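S-adenosylmethionine tRNA ribosyltransferase (Rhodococcus sp., PDB 2NS0) is of unknown function but may act as a tRNA ribosyltransferase, and probably adopts a small winged helix-turn-helix fold. Local coordinates at residues Glu7-Ile12 against Ala50-Asp55; Val46-Gly51 against Asp69-Arg74; Gly57-Thr62 against Ile77-Thr82. All coordinates share one frame; numbering follows the deposited sequence.

Overall arrangement
One domain of three helices and a three-stranded antiparallel sheet accounts for all three contacts, and helix 43-55 enters two of them. Contact 1 is the most buried: it sets this helix against helix 5-18 through aliphatic side chains, with one salt bridge at the margin. Contact 2, partly buried, ties another side of the same helix to the loop before the last strand; here Pro70 packs on the helix while arginines meet backbone carbonyls and the Gly51 backbone. Contact 3 pairs the strand that follows the helix with strand 78-81; backbone hydrogen bonds dominate, one sheet face joining the core and the other carrying polar side chains. Pro70, packed on Val61, links contacts 2 and 3.

Contact 1. Residues Glu7-Ile12 against Ala50-Asp55; sequences ELEECI and AGRLAD
Ile12 lays its CD1 methyl against the start of 50-55, 3.5 Å from the backbone N of Ala50. This is the packing of the first helix on the third in a helix-turn-helix domain, consistent with the HTH clan to which the family belongs. The two helical segments cross at -68° with axes 10.0 Å apart, a spacing bridged by Ile12 and Leu53. Ile12 and Leu53 approach tip to tip, their methyls 3.9 Å apart (Ile12 CG2 to Leu53 CD1). Because CG2 of Ile12 stands anti to the backbone N and CG1 anti to the carbonyl carbon (chi1 -69°), its two branches serve different neighbours, Leu53 and Ala50. The same Leu53 CD1 also lies 3.8 Å from the carbonyl O of Glu9, and Leu53 CG touches CG of Glu9. Leu53 also touches Val59 of the sheet, and Ile12 touches Val30, so the layer also reaches the sheet and helix 27-34.

At the margin of this layer the chemistry turns ionic. Glu9, extended beyond CG, runs at about a right angle to Arg52, whose chain bends at chi3 and thereby presents the NE side of the guanidinium. The carboxylate and guanidinium planes stand 46° apart. Both donors converge on a single oxygen: Arg52 NE reaches Glu9 OE2 at 2.6 Å nearly along the C-O axis, and Arg52 NH2 reaches the anti lone pair of that OE2 at 3.0 Å.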
loop_
_atom_site.group_PDB
_atom_site.type_symbol
_atom_site.label_atom_id
_atom_site.label_comp_id
_atom_site.label_asym_id
_atom_site.label_seq_id
_atom_site.Cartn_x
_atom_site.Cartn_y
_atom_site.Cartn_z
ATOM N N GLU A 7 -10.601 -0.430 6.031
ATOM C CA GLU A 7 -9.618 -1.002 6.936
ATOM C C GLU A 7 -8.221 -1.073 6.309
ATOM O O GLU A 7 -7.228 -0.867 6.987
ATOM C CB GLU A 7 -10.009 -2.421 7.313
ATOM C CG GLU A 7 -10.790 -2.646 8.572
ATOM C CD GLU A 7 -10.968 -4.160 8.763
ATOM O OE1 GLU A 7 -9.969 -4.833 9.206
ATOM O OE2 GLU A 7 -12.052 -4.676 8.381
ATOM N N LEU A 8 -8.165 -1.455 5.032
ATOM C CA LEU A 8 -6.913 -1.589 4.332
ATOM C C LEU A 8 -6.295 -0.218 4.132
ATOM O O LEU A 8 -5.075 -0.053 4.300
ATOM C CB LEU A 8 -7.112 -2.278 2.984
ATOM C CG LEU A 8 -7.527 -3.759 3.104
ATOM C CD1 LEU A 8 -7.854 -4.425 1.763
ATOM C CD2 LEU A 8 -6.413 -4.503 3.771
ATOM N N GLU A 9 -7.141 0.753 3.775
ATOM C CA GLU A 9 -6.671 2.105 3.621
ATOM C C GLU A 9 -6.050 2.649 4.902
ATOM O O GLU A 9 -4.988 3.270 4.858
ATOM C CB GLU A 9 -7.759 3.014 3.043
ATOM C CG GLU A 9 -8.042 2.724 1.538
ATOM C CD GLU A 9 -9.389 3.298 1.072
ATOM O OE1 GLU A 9 -9.850 4.296 1.680
ATOM O OE2 GLU A 9 -10.002 2.741 0.134
ATOM N N GLU A 10 -6.718 2.420 6.026
ATOM C CA GLU A 10 -6.284 2.902 7.350
ATOM C C GLU A 10 -5.008 2.220 7.763
ATOM O O GLU A 10 -4.157 2.825 8.375
ATOM C CB GLU A 10 -7.385 2.649 8.399
ATOM C CG GLU A 10 -6.902 2.560 9.874
ATOM C CD GLU A 10 -6.276 3.846 10.422
ATOM O OE1 GLU A 10 -6.232 4.854 9.685
ATOM O OE2 GLU A 10 -5.822 3.854 11.611
ATOM N N CYS A 11 -4.857 0.953 7.390
ATOM C CA CYS A 11 -3.630 0.216 7.680
ATOM C C CYS A 11 -2.436 0.743 6.874
ATOM O O CYS A 11 -1.357 0.895 7.445
ATOM C CB CYS A 11 -3.821 -1.278 7.450
ATOM S SG CYS A 11 -2.331 -2.205 7.843
ATOM N N ILE A 12 -2.610 1.006 5.569
ATOM C CA ILE A 12 -1.564 1.681 4.760
ATOM C C ILE A 12 -1.125 2.977 5.443
ATOM O O ILE A 12 0.092 3.225 5.625
ATOM C CB ILE A 12 -2.018 1.966 3.299
ATOM C CG1 ILE A 12 -2.152 0.668 2.509
ATOM C CG2 ILE A 12 -0.979 2.872 2.538
ATOM C CD1 ILE A 12 -3.023 0.769 1.238
ATOM N N ALA A 50 -4.053 0.728 -2.128
ATOM C CA ALA A 50 -2.945 1.595 -2.541
ATOM C C ALA A 50 -3.331 2.406 -3.808
ATOM O O ALA A 50 -3.013 3.577 -3.924
ATOM C CB ALA A 50 -1.674 0.737 -2.766
ATOM N N GLY A 51 -4.040 1.776 -4.748
ATOM C CA GLY A 51 -4.459 2.465 -6.008
ATOM C C GLY A 51 -5.424 3.614 -5.714
ATOM O O GLY A 51 -5.292 4.721 -6.251
ATOM N N ARG A 52 -6.390 3.358 -4.843
ATOM C CA ARG A 52 -7.284 4.415 -4.398
ATOM C C ARG A 52 -6.566 5.579 -3.683
ATOM O O ARG A 52 -6.863 6.740 -3.946
ATOM C CB ARG A 52 -8.430 3.841 -3.539
ATOM C CG ARG A 52 -9.432 3.012 -4.354
ATOM C CD ARG A 52 -10.665 2.565 -3.509
ATOM N NE ARG A 52 -10.261 1.869 -2.289
ATOM C CZ ARG A 52 -10.070 0.550 -2.184
ATOM N NH1 ARG A 52 -10.276 -0.266 -3.219
ATOM N NH2 ARG A 52 -9.686 0.043 -1.020
ATOM N N LEU A 53 -5.629 5.277 -2.782
ATOM C CA LEU A 53 -4.886 6.325 -2.094
ATOM C C LEU A 53 -3.926 7.073 -3.018
ATOM O O LEU A 53 -3.656 8.254 -2.822
ATOM C CB LEU A 53 -4.129 5.754 -0.883
ATOM C CG LEU A 53 -5.049 5.273 0.236
ATOM C CD1 LEU A 53 -4.175 4.779 1.416
ATOM C CD2 LEU A 53 -5.996 6.328 0.671
ATOM N N ALA A 54 -3.410 6.376 -4.028
ATOM C CA ALA A 54 -2.626 6.997 -5.096
ATOM C C ALA A 54 -3.482 7.933 -5.944
ATOM O O ALA A 54 -3.066 9.033 -6.233
ATOM C CB ALA A 54 -1.926 5.908 -5.976
ATOM N N ASP A 55 -4.672 7.499 -6.343
ATOM C CA ASP A 55 -5.600 8.355 -7.105
ATOM C C ASP A 55 -5.929 9.665 -6.333
ATOM O O ASP A 55 -6.092 10.735 -6.935
ATOM C CB ASP A 55 -6.898 7.612 -7.427
ATOM C CG ASP A 55 -6.709 6.458 -8.442
ATOM O OD1 ASP A 55 -5.672 6.418 -9.138
ATOM O OD2 ASP A 55 -7.592 5.572 -8.511
#

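Contact 2. Residues Val46-Gly51 against Asp69-Arg74; sequences VREAAG and DPRSAR
Arg47 reaches from helix 43-55 across Pro70 to the loop joining strands 66-67 and 78-81. Its CB lies 4.3 Å from CB of Pro70, and CG and CD pass the Pro70 carbonyl, with Arg47 CD 3.4 Å from Pro70 O. The chain stays extended from CG to NE and so carries the guanidinium beyond the proline, Arg47 NE lying 4.0 Å from Pro70 O. CZ is nearer Ala73 O, and NH2 makes a weak bond to Gly75 O. Arg47 NH1 donates to Pro70 O at 2.8 Å, with the donor tilted 18° from the carbonyl plane, and weakly to Ala73 O.

Pro70 fits against the helix backbone, its CG 3.5 Å from Gly51 N. Arg71 folds back along the same turn: its CG and CD cross the Glu48 carboxylate, and its guanidinium lies with one face over Gly51, whose CA sits 3.4 Å from Arg71 CZ. Asp69 OD1 accepts from Arg71 N, an Asx turn, and also from Arg71 NE and NH2, bonds that hold the guanidinium flat against the glycine.

Two carbonyls thus share Arg47 NH1, one of them weakly. Asp69, together with Asp55, which bridges to Arg71 NH1, probably offsets the charge of Arg71.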
loop_
_atom_site.group_PDB
_atom_site.type_symbol
_atom_site.label_atom_id
_atom_site.label_comp_id
_atom_site.label_asym_id
_atom_site.label_seq_id
_atom_site.Cartn_x
_atom_site.Cartn_y
_atom_site.Cartn_z
ATOM N N VAL A 46 -5.013 -5.243 -1.199
ATOM C CA VAL A 46 -4.066 -4.224 -0.739
ATOM C C VAL A 46 -3.607 -3.359 -1.903
ATOM O O VAL A 46 -3.491 -2.151 -1.759
ATOM C CB VAL A 46 -2.826 -4.826 -0.006
ATOM C CG1 VAL A 46 -1.757 -3.794 0.084
ATOM C CG2 VAL A 46 -3.165 -5.287 1.429
ATOM N N ARG A 47 -3.331 -3.960 -3.060
ATOM C CA ARG A 47 -3.043 -3.187 -4.296
ATOM C C ARG A 47 -4.162 -2.251 -4.704
ATOM O O ARG A 47 -3.897 -1.118 -5.134
ATOM C CB ARG A 47 -2.688 -4.101 -5.466
ATOM C CG ARG A 47 -1.385 -4.843 -5.234
ATOM C CD ARG A 47 -0.963 -5.649 -6.474
ATOM N NE ARG A 47 0.462 -5.996 -6.455
ATOM C CZ ARG A 47 1.367 -5.629 -7.378
ATOM N NH1 ARG A 47 1.047 -4.878 -8.439
ATOM N NH2 ARG A 47 2.620 -6.011 -7.251
ATOM N N GLU A 48 -5.410 -2.692 -4.568
ATOM C CA GLU A 48 -6.554 -1.840 -4.901
ATOM C C GLU A 48 -6.616 -0.651 -3.964
ATOM O O GLU A 48 -6.809 0.475 -4.406
ATOM C CB GLU A 48 -7.885 -2.607 -4.890
ATOM C CG GLU A 48 -8.009 -3.643 -5.977
ATOM C CD GLU A 48 -8.153 -3.030 -7.349
ATOM O OE1 GLU A 48 -8.684 -1.892 -7.472
ATOM O OE2 GLU A 48 -7.745 -3.691 -8.323
ATOM N N ALA A 49 -6.423 -0.910 -2.672
ATOM C CA ALA A 49 -6.377 0.157 -1.666
ATOM C C ALA A 49 -5.288 1.193 -1.928
ATOM O O ALA A 49 -5.569 2.417 -1.919
ATOM C CB ALA A 49 -6.250 -0.439 -0.248
ATOM N N ALA A 50 -4.053 0.728 -2.128
ATOM C CA ALA A 50 -2.945 1.595 -2.541
ATOM C C ALA A 50 -3.331 2.406 -3.808
ATOM O O ALA A 50 -3.013 3.577 -3.924
ATOM C CB ALA A 50 -1.674 0.737 -2.766
ATOM N N GLY A 51 -4.040 1.776 -4.748
ATOM C CA GLY A 51 -4.459 2.465 -6.008
ATOM C C GLY A 51 -5.424 3.614 -5.714
ATOM O O GLY A 51 -5.292 4.721 -6.251
ATOM N N ASP A 69 1.110 2.419 -11.330
ATOM C CA ASP A 69 -0.201 2.088 -10.829
ATOM C C ASP A 69 -0.082 0.666 -10.286
ATOM O O ASP A 69 0.250 -0.260 -11.052
ATOM C CB ASP A 69 -1.182 2.102 -12.016
ATOM C CG ASP A 69 -2.636 1.807 -11.611
ATOM O OD1 ASP A 69 -2.907 1.281 -10.534
ATOM O OD2 ASP A 69 -3.511 2.059 -12.436
ATOM N N PRO A 70 -0.369 0.472 -8.975
ATOM C CA PRO A 70 -0.284 -0.851 -8.317
ATOM C C PRO A 70 -1.282 -1.854 -8.884
ATOM O O PRO A 70 -1.099 -3.067 -8.739
ATOM C CB PRO A 70 -0.710 -0.545 -6.871
ATOM C CG PRO A 70 -1.574 0.624 -6.990
ATOM C CD PRO A 70 -0.845 1.482 -8.008
ATOM N N ARG A 71 -2.336 -1.342 -9.511
ATOM C CA ARG A 71 -3.370 -2.204 -10.098
ATOM C C ARG A 71 -2.889 -2.851 -11.389
ATOM O O ARG A 71 -3.399 -3.905 -11.770
ATOM C CB ARG A 71 -4.701 -1.435 -10.276
ATOM C CG ARG A 71 -5.402 -1.149 -8.935
ATOM C CD ARG A 71 -6.260 0.105 -8.997
ATOM N NE ARG A 71 -5.450 1.286 -9.338
ATOM C CZ ARG A 71 -5.850 2.538 -9.147
ATOM N NH1 ARG A 71 -7.044 2.798 -8.622
ATOM N NH2 ARG A 71 -5.055 3.532 -9.485
ATOM N N SER A 72 -1.893 -2.235 -12.032
ATOM C CA SER A 72 -1.312 -2.690 -13.332
ATOM C C SER A 72 0.042 -3.383 -13.247
ATOM O O SER A 72 0.362 -4.216 -14.085
ATOM C CB SER A 72 -1.104 -1.504 -14.252
ATOM O OG SER A 72 -2.355 -0.984 -14.597
ATOM N N ALA A 73 0.833 -2.984 -12.256
ATOM C CA ALA A 73 2.246 -3.379 -12.081
ATOM C C ALA A 73 2.375 -4.851 -11.715
ATOM O O ALA A 73 1.632 -5.360 -10.902
ATOM C CB ALA A 73 2.950 -2.499 -10.987
ATOM N N ARG A 74 3.351 -5.508 -12.333
ATOM C CA ARG A 74 3.651 -6.918 -12.109
ATOM C C ARG A 74 4.773 -7.034 -11.082
ATOM O O ARG A 74 5.833 -6.421 -11.204
ATOM C CB ARG A 74 4.050 -7.600 -13.436
ATOM C CG ARG A 74 4.664 -8.994 -13.266
ATOM C CD ARG A 74 5.287 -9.531 -14.577
ATOM N NE ARG A 74 4.311 -9.556 -15.673
ATOM C CZ ARG A 74 3.452 -10.559 -15.885
ATOM N NH1 ARG A 74 3.466 -11.628 -15.079
ATOM N NH2 ARG A 74 2.583 -10.501 -16.906
#

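Contact 3. Residues Gly57-Thr62 against Ile77-Thr82; sequences GEVEVT and IRIRWT
Ile77 opens its segment by setting CD1 against CG1 of Val61, 3.7 Å away, on the side of the sheet that meets the helices. The pairing is antiparallel: strand 78-81 runs beside strand 59-62, with Ile25 bonded to Ile79 through the backbone, consistent with the sheet that carries the wing in a winged-helix fold. Arg78 forms a hydrogen-bonded pair with Thr62, the backbone N of each reaching the O of the other. Its CB passes 3.4 Å from Thr62 OG1, while its polar end leads off to Ser24.

Ile79 turns to the core side, where its CG2 meets CG2 of Val59; Leu16 of the first helix covers both residues. Arg80 and Glu60 exchange both backbone bonds, their side chains standing on the opposite face from Ile79. With CG between the backbone N and the carbonyl carbon (chi1 71°) and the chain extended to NE, Arg80 crosses Thr62 at about a right angle. Glu60 OE1 takes both Arg80 NE and Arg80 NH2, each at 2.9 Å and both from one face of the carboxylate, whose plane is turned 49° from the guanidinium. Thr62 CG2 covers one guanidinium face, and a water bridges Arg80 NH1 to Thr62 OG1.

Trp81 brings the edge of its ring to the Glu58 carbonyl, CE3 3.4 Å from Glu58 O. Beyond it Thr82 closes the pairing at Gly57, the glycine of the Schellman motif ending helix 43-55: Thr82 N donates to Glu58 O at 3.1 Å, and Thr82 OG1 to Gly57 O at 2.9 Å from above the carbonyl plane.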
loop_
_atom_site.group_PDB
_atom_site.type_symbol
_atom_site.label_atom_id
_atom_site.label_comp_id
_atom_site.label_asym_id
_atom_site.label_seq_id
_atom_site.Cartn_x
_atom_site.Cartn_y
_atom_site.Cartn_z
ATOM N N GLY A 57 -3.931 11.104 -4.341
ATOM C CA GLY A 57 -2.714 11.859 -4.250
ATOM C C GLY A 57 -2.035 11.750 -2.903
ATOM O O GLY A 57 -1.016 12.395 -2.712
ATOM N N GLU A 58 -2.573 10.922 -1.998
ATOM C CA GLU A 58 -2.015 10.717 -0.642
ATOM C C GLU A 58 -0.694 9.911 -0.599
ATOM O O GLU A 58 0.223 10.212 0.197
ATOM C CB GLU A 58 -3.033 9.982 0.226
ATOM C CG GLU A 58 -4.312 10.785 0.401
ATOM C CD GLU A 58 -5.171 10.310 1.572
ATOM O OE1 GLU A 58 -4.720 9.437 2.343
ATOM O OE2 GLU A 58 -6.286 10.855 1.716
ATOM N N VAL A 59 -0.624 8.874 -1.427
ATOM C CA VAL A 59 0.548 8.037 -1.512
ATOM C C VAL A 59 0.952 7.911 -2.972
ATOM O O VAL A 59 0.145 8.214 -3.860
ATOM C CB VAL A 59 0.297 6.599 -0.902
ATOM C CG1 VAL A 59 -0.247 6.681 0.557
ATOM C CG2 VAL A 59 -0.567 5.730 -1.817
ATOM N N GLU A 60 2.200 7.487 -3.203
ATOM C CA GLU A 60 2.646 7.015 -4.515
ATOM C C GLU A 60 3.111 5.571 -4.409
ATOM O O GLU A 60 3.666 5.129 -3.374
ATOM C CB GLU A 60 3.826 7.841 -5.047
ATOM C CG GLU A 60 3.468 9.273 -5.389
ATOM C CD GLU A 60 4.677 10.136 -5.569
ATOM O OE1 GLU A 60 5.590 10.086 -4.701
ATOM O OE2 GLU A 60 4.725 10.842 -6.601
ATOM N N VAL A 61 2.938 4.848 -5.501
ATOM C CA VAL A 61 3.406 3.479 -5.561
ATOM C C VAL A 61 4.558 3.507 -6.569
ATOM O O VAL A 61 4.448 4.172 -7.631
ATOM C CB VAL A 61 2.273 2.527 -6.075
ATOM C CG1 VAL A 61 2.821 1.111 -6.324
ATOM C CG2 VAL A 61 1.022 2.541 -5.141
ATOM N N THR A 62 5.659 2.823 -6.237
ATOM C CA THR A 62 6.826 2.755 -7.110
ATOM C C THR A 62 7.239 1.317 -7.368
ATOM O O THR A 62 6.979 0.418 -6.578
ATOM C CB THR A 62 8.069 3.549 -6.567
ATOM O OG1 THR A 62 8.576 2.910 -5.396
ATOM C CG2 THR A 62 7.715 5.043 -6.242
ATOM N N ILE A 77 6.287 -4.071 -5.404
ATOM C CA ILE A 77 6.160 -2.651 -5.515
ATOM C C ILE A 77 6.390 -2.048 -4.121
ATOM O O ILE A 77 6.364 -2.766 -3.111
ATOM C CB ILE A 77 4.753 -2.236 -6.035
ATOM C CG1 ILE A 77 3.642 -2.807 -5.082
ATOM C CG2 ILE A 77 4.598 -2.626 -7.557
ATOM C CD1 ILE A 77 2.178 -2.354 -5.293
ATOM N N ARG A 78 6.616 -0.738 -4.081
ATOM C CA ARG A 78 6.791 -0.004 -2.811
ATOM C C ARG A 78 5.667 1.007 -2.652
ATOM O O ARG A 78 5.164 1.513 -3.647
ATOM C CB ARG A 78 8.129 0.749 -2.811
ATOM C CG ARG A 78 9.382 -0.119 -2.966
ATOM C CD ARG A 78 9.428 -1.251 -1.926
ATOM N NE ARG A 78 9.472 -0.787 -0.525
ATOM C CZ ARG A 78 9.544 -1.629 0.506
ATOM N NH1 ARG A 78 9.573 -2.932 0.290
ATOM N NH2 ARG A 78 9.591 -1.196 1.753
ATOM N N ILE A 79 5.264 1.301 -1.411
ATOM C CA ILE A 79 4.242 2.355 -1.156
ATOM C C ILE A 79 4.815 3.426 -0.247
ATOM O O ILE A 79 5.360 3.094 0.791
ATOM C CB ILE A 79 2.938 1.770 -0.502
ATOM C CG1 ILE A 79 2.421 0.557 -1.299
ATOM C CG2 ILE A 79 1.863 2.833 -0.348
ATOM C CD1 ILE A 79 1.407 -0.371 -0.478
ATOM N N ARG A 80 4.703 4.697 -0.646
ATOM C CA ARG A 80 5.275 5.834 0.089
ATOM C C ARG A 80 4.261 6.984 0.140
ATOM O O ARG A 80 3.390 7.116 -0.748
ATOM C CB ARG A 80 6.589 6.339 -0.592
ATOM C CG ARG A 80 6.358 7.053 -1.940
ATOM C CD ARG A 80 7.616 7.074 -2.780
ATOM N NE ARG A 80 7.496 8.003 -3.907
ATOM C CZ ARG A 80 8.434 8.242 -4.825
ATOM N NH1 ARG A 80 9.642 7.622 -4.820
ATOM N NH2 ARG A 80 8.150 9.137 -5.753
ATOM N N TRP A 81 4.351 7.804 1.178
ATOM C CA TRP A 81 3.658 9.097 1.188
ATOM C C TRP A 81 4.116 9.900 -0.027
ATOM O O TRP A 81 5.308 9.923 -0.370
ATOM C CB TRP A 81 4.057 9.868 2.438
ATOM C CG TRP A 81 3.499 9.373 3.757
ATOM C CD1 TRP A 81 4.204 9.161 4.915
ATOM C CD2 TRP A 81 2.126 9.049 4.053
ATOM N NE1 TRP A 81 3.362 8.757 5.903
ATOM C CE2 TRP A 81 2.079 8.668 5.405
ATOM C CE3 TRP A 81 0.928 9.075 3.303
ATOM C CZ2 TRP A 81 0.867 8.306 6.058
ATOM C CZ3 TRP A 81 -0.263 8.712 3.927
ATOM C CH2 TRP A 81 -0.286 8.325 5.304
ATOM N N THR A 82 3.186 10.565 -0.692
ATOM C CA THR A 82 3.546 11.614 -1.640
ATOM C C THR A 82 4.285 12.736 -0.882
ATOM O O THR A 82 3.883 13.136 0.232
ATOM C CB THR A 82 2.289 12.180 -2.299
ATOM O OG1 THR A 82 1.578 11.107 -2.902
ATOM C CG2 THR A 82 2.607 13.190 -3.392
HETATM O O HOH W 1 10.140 4.578 -3.853
#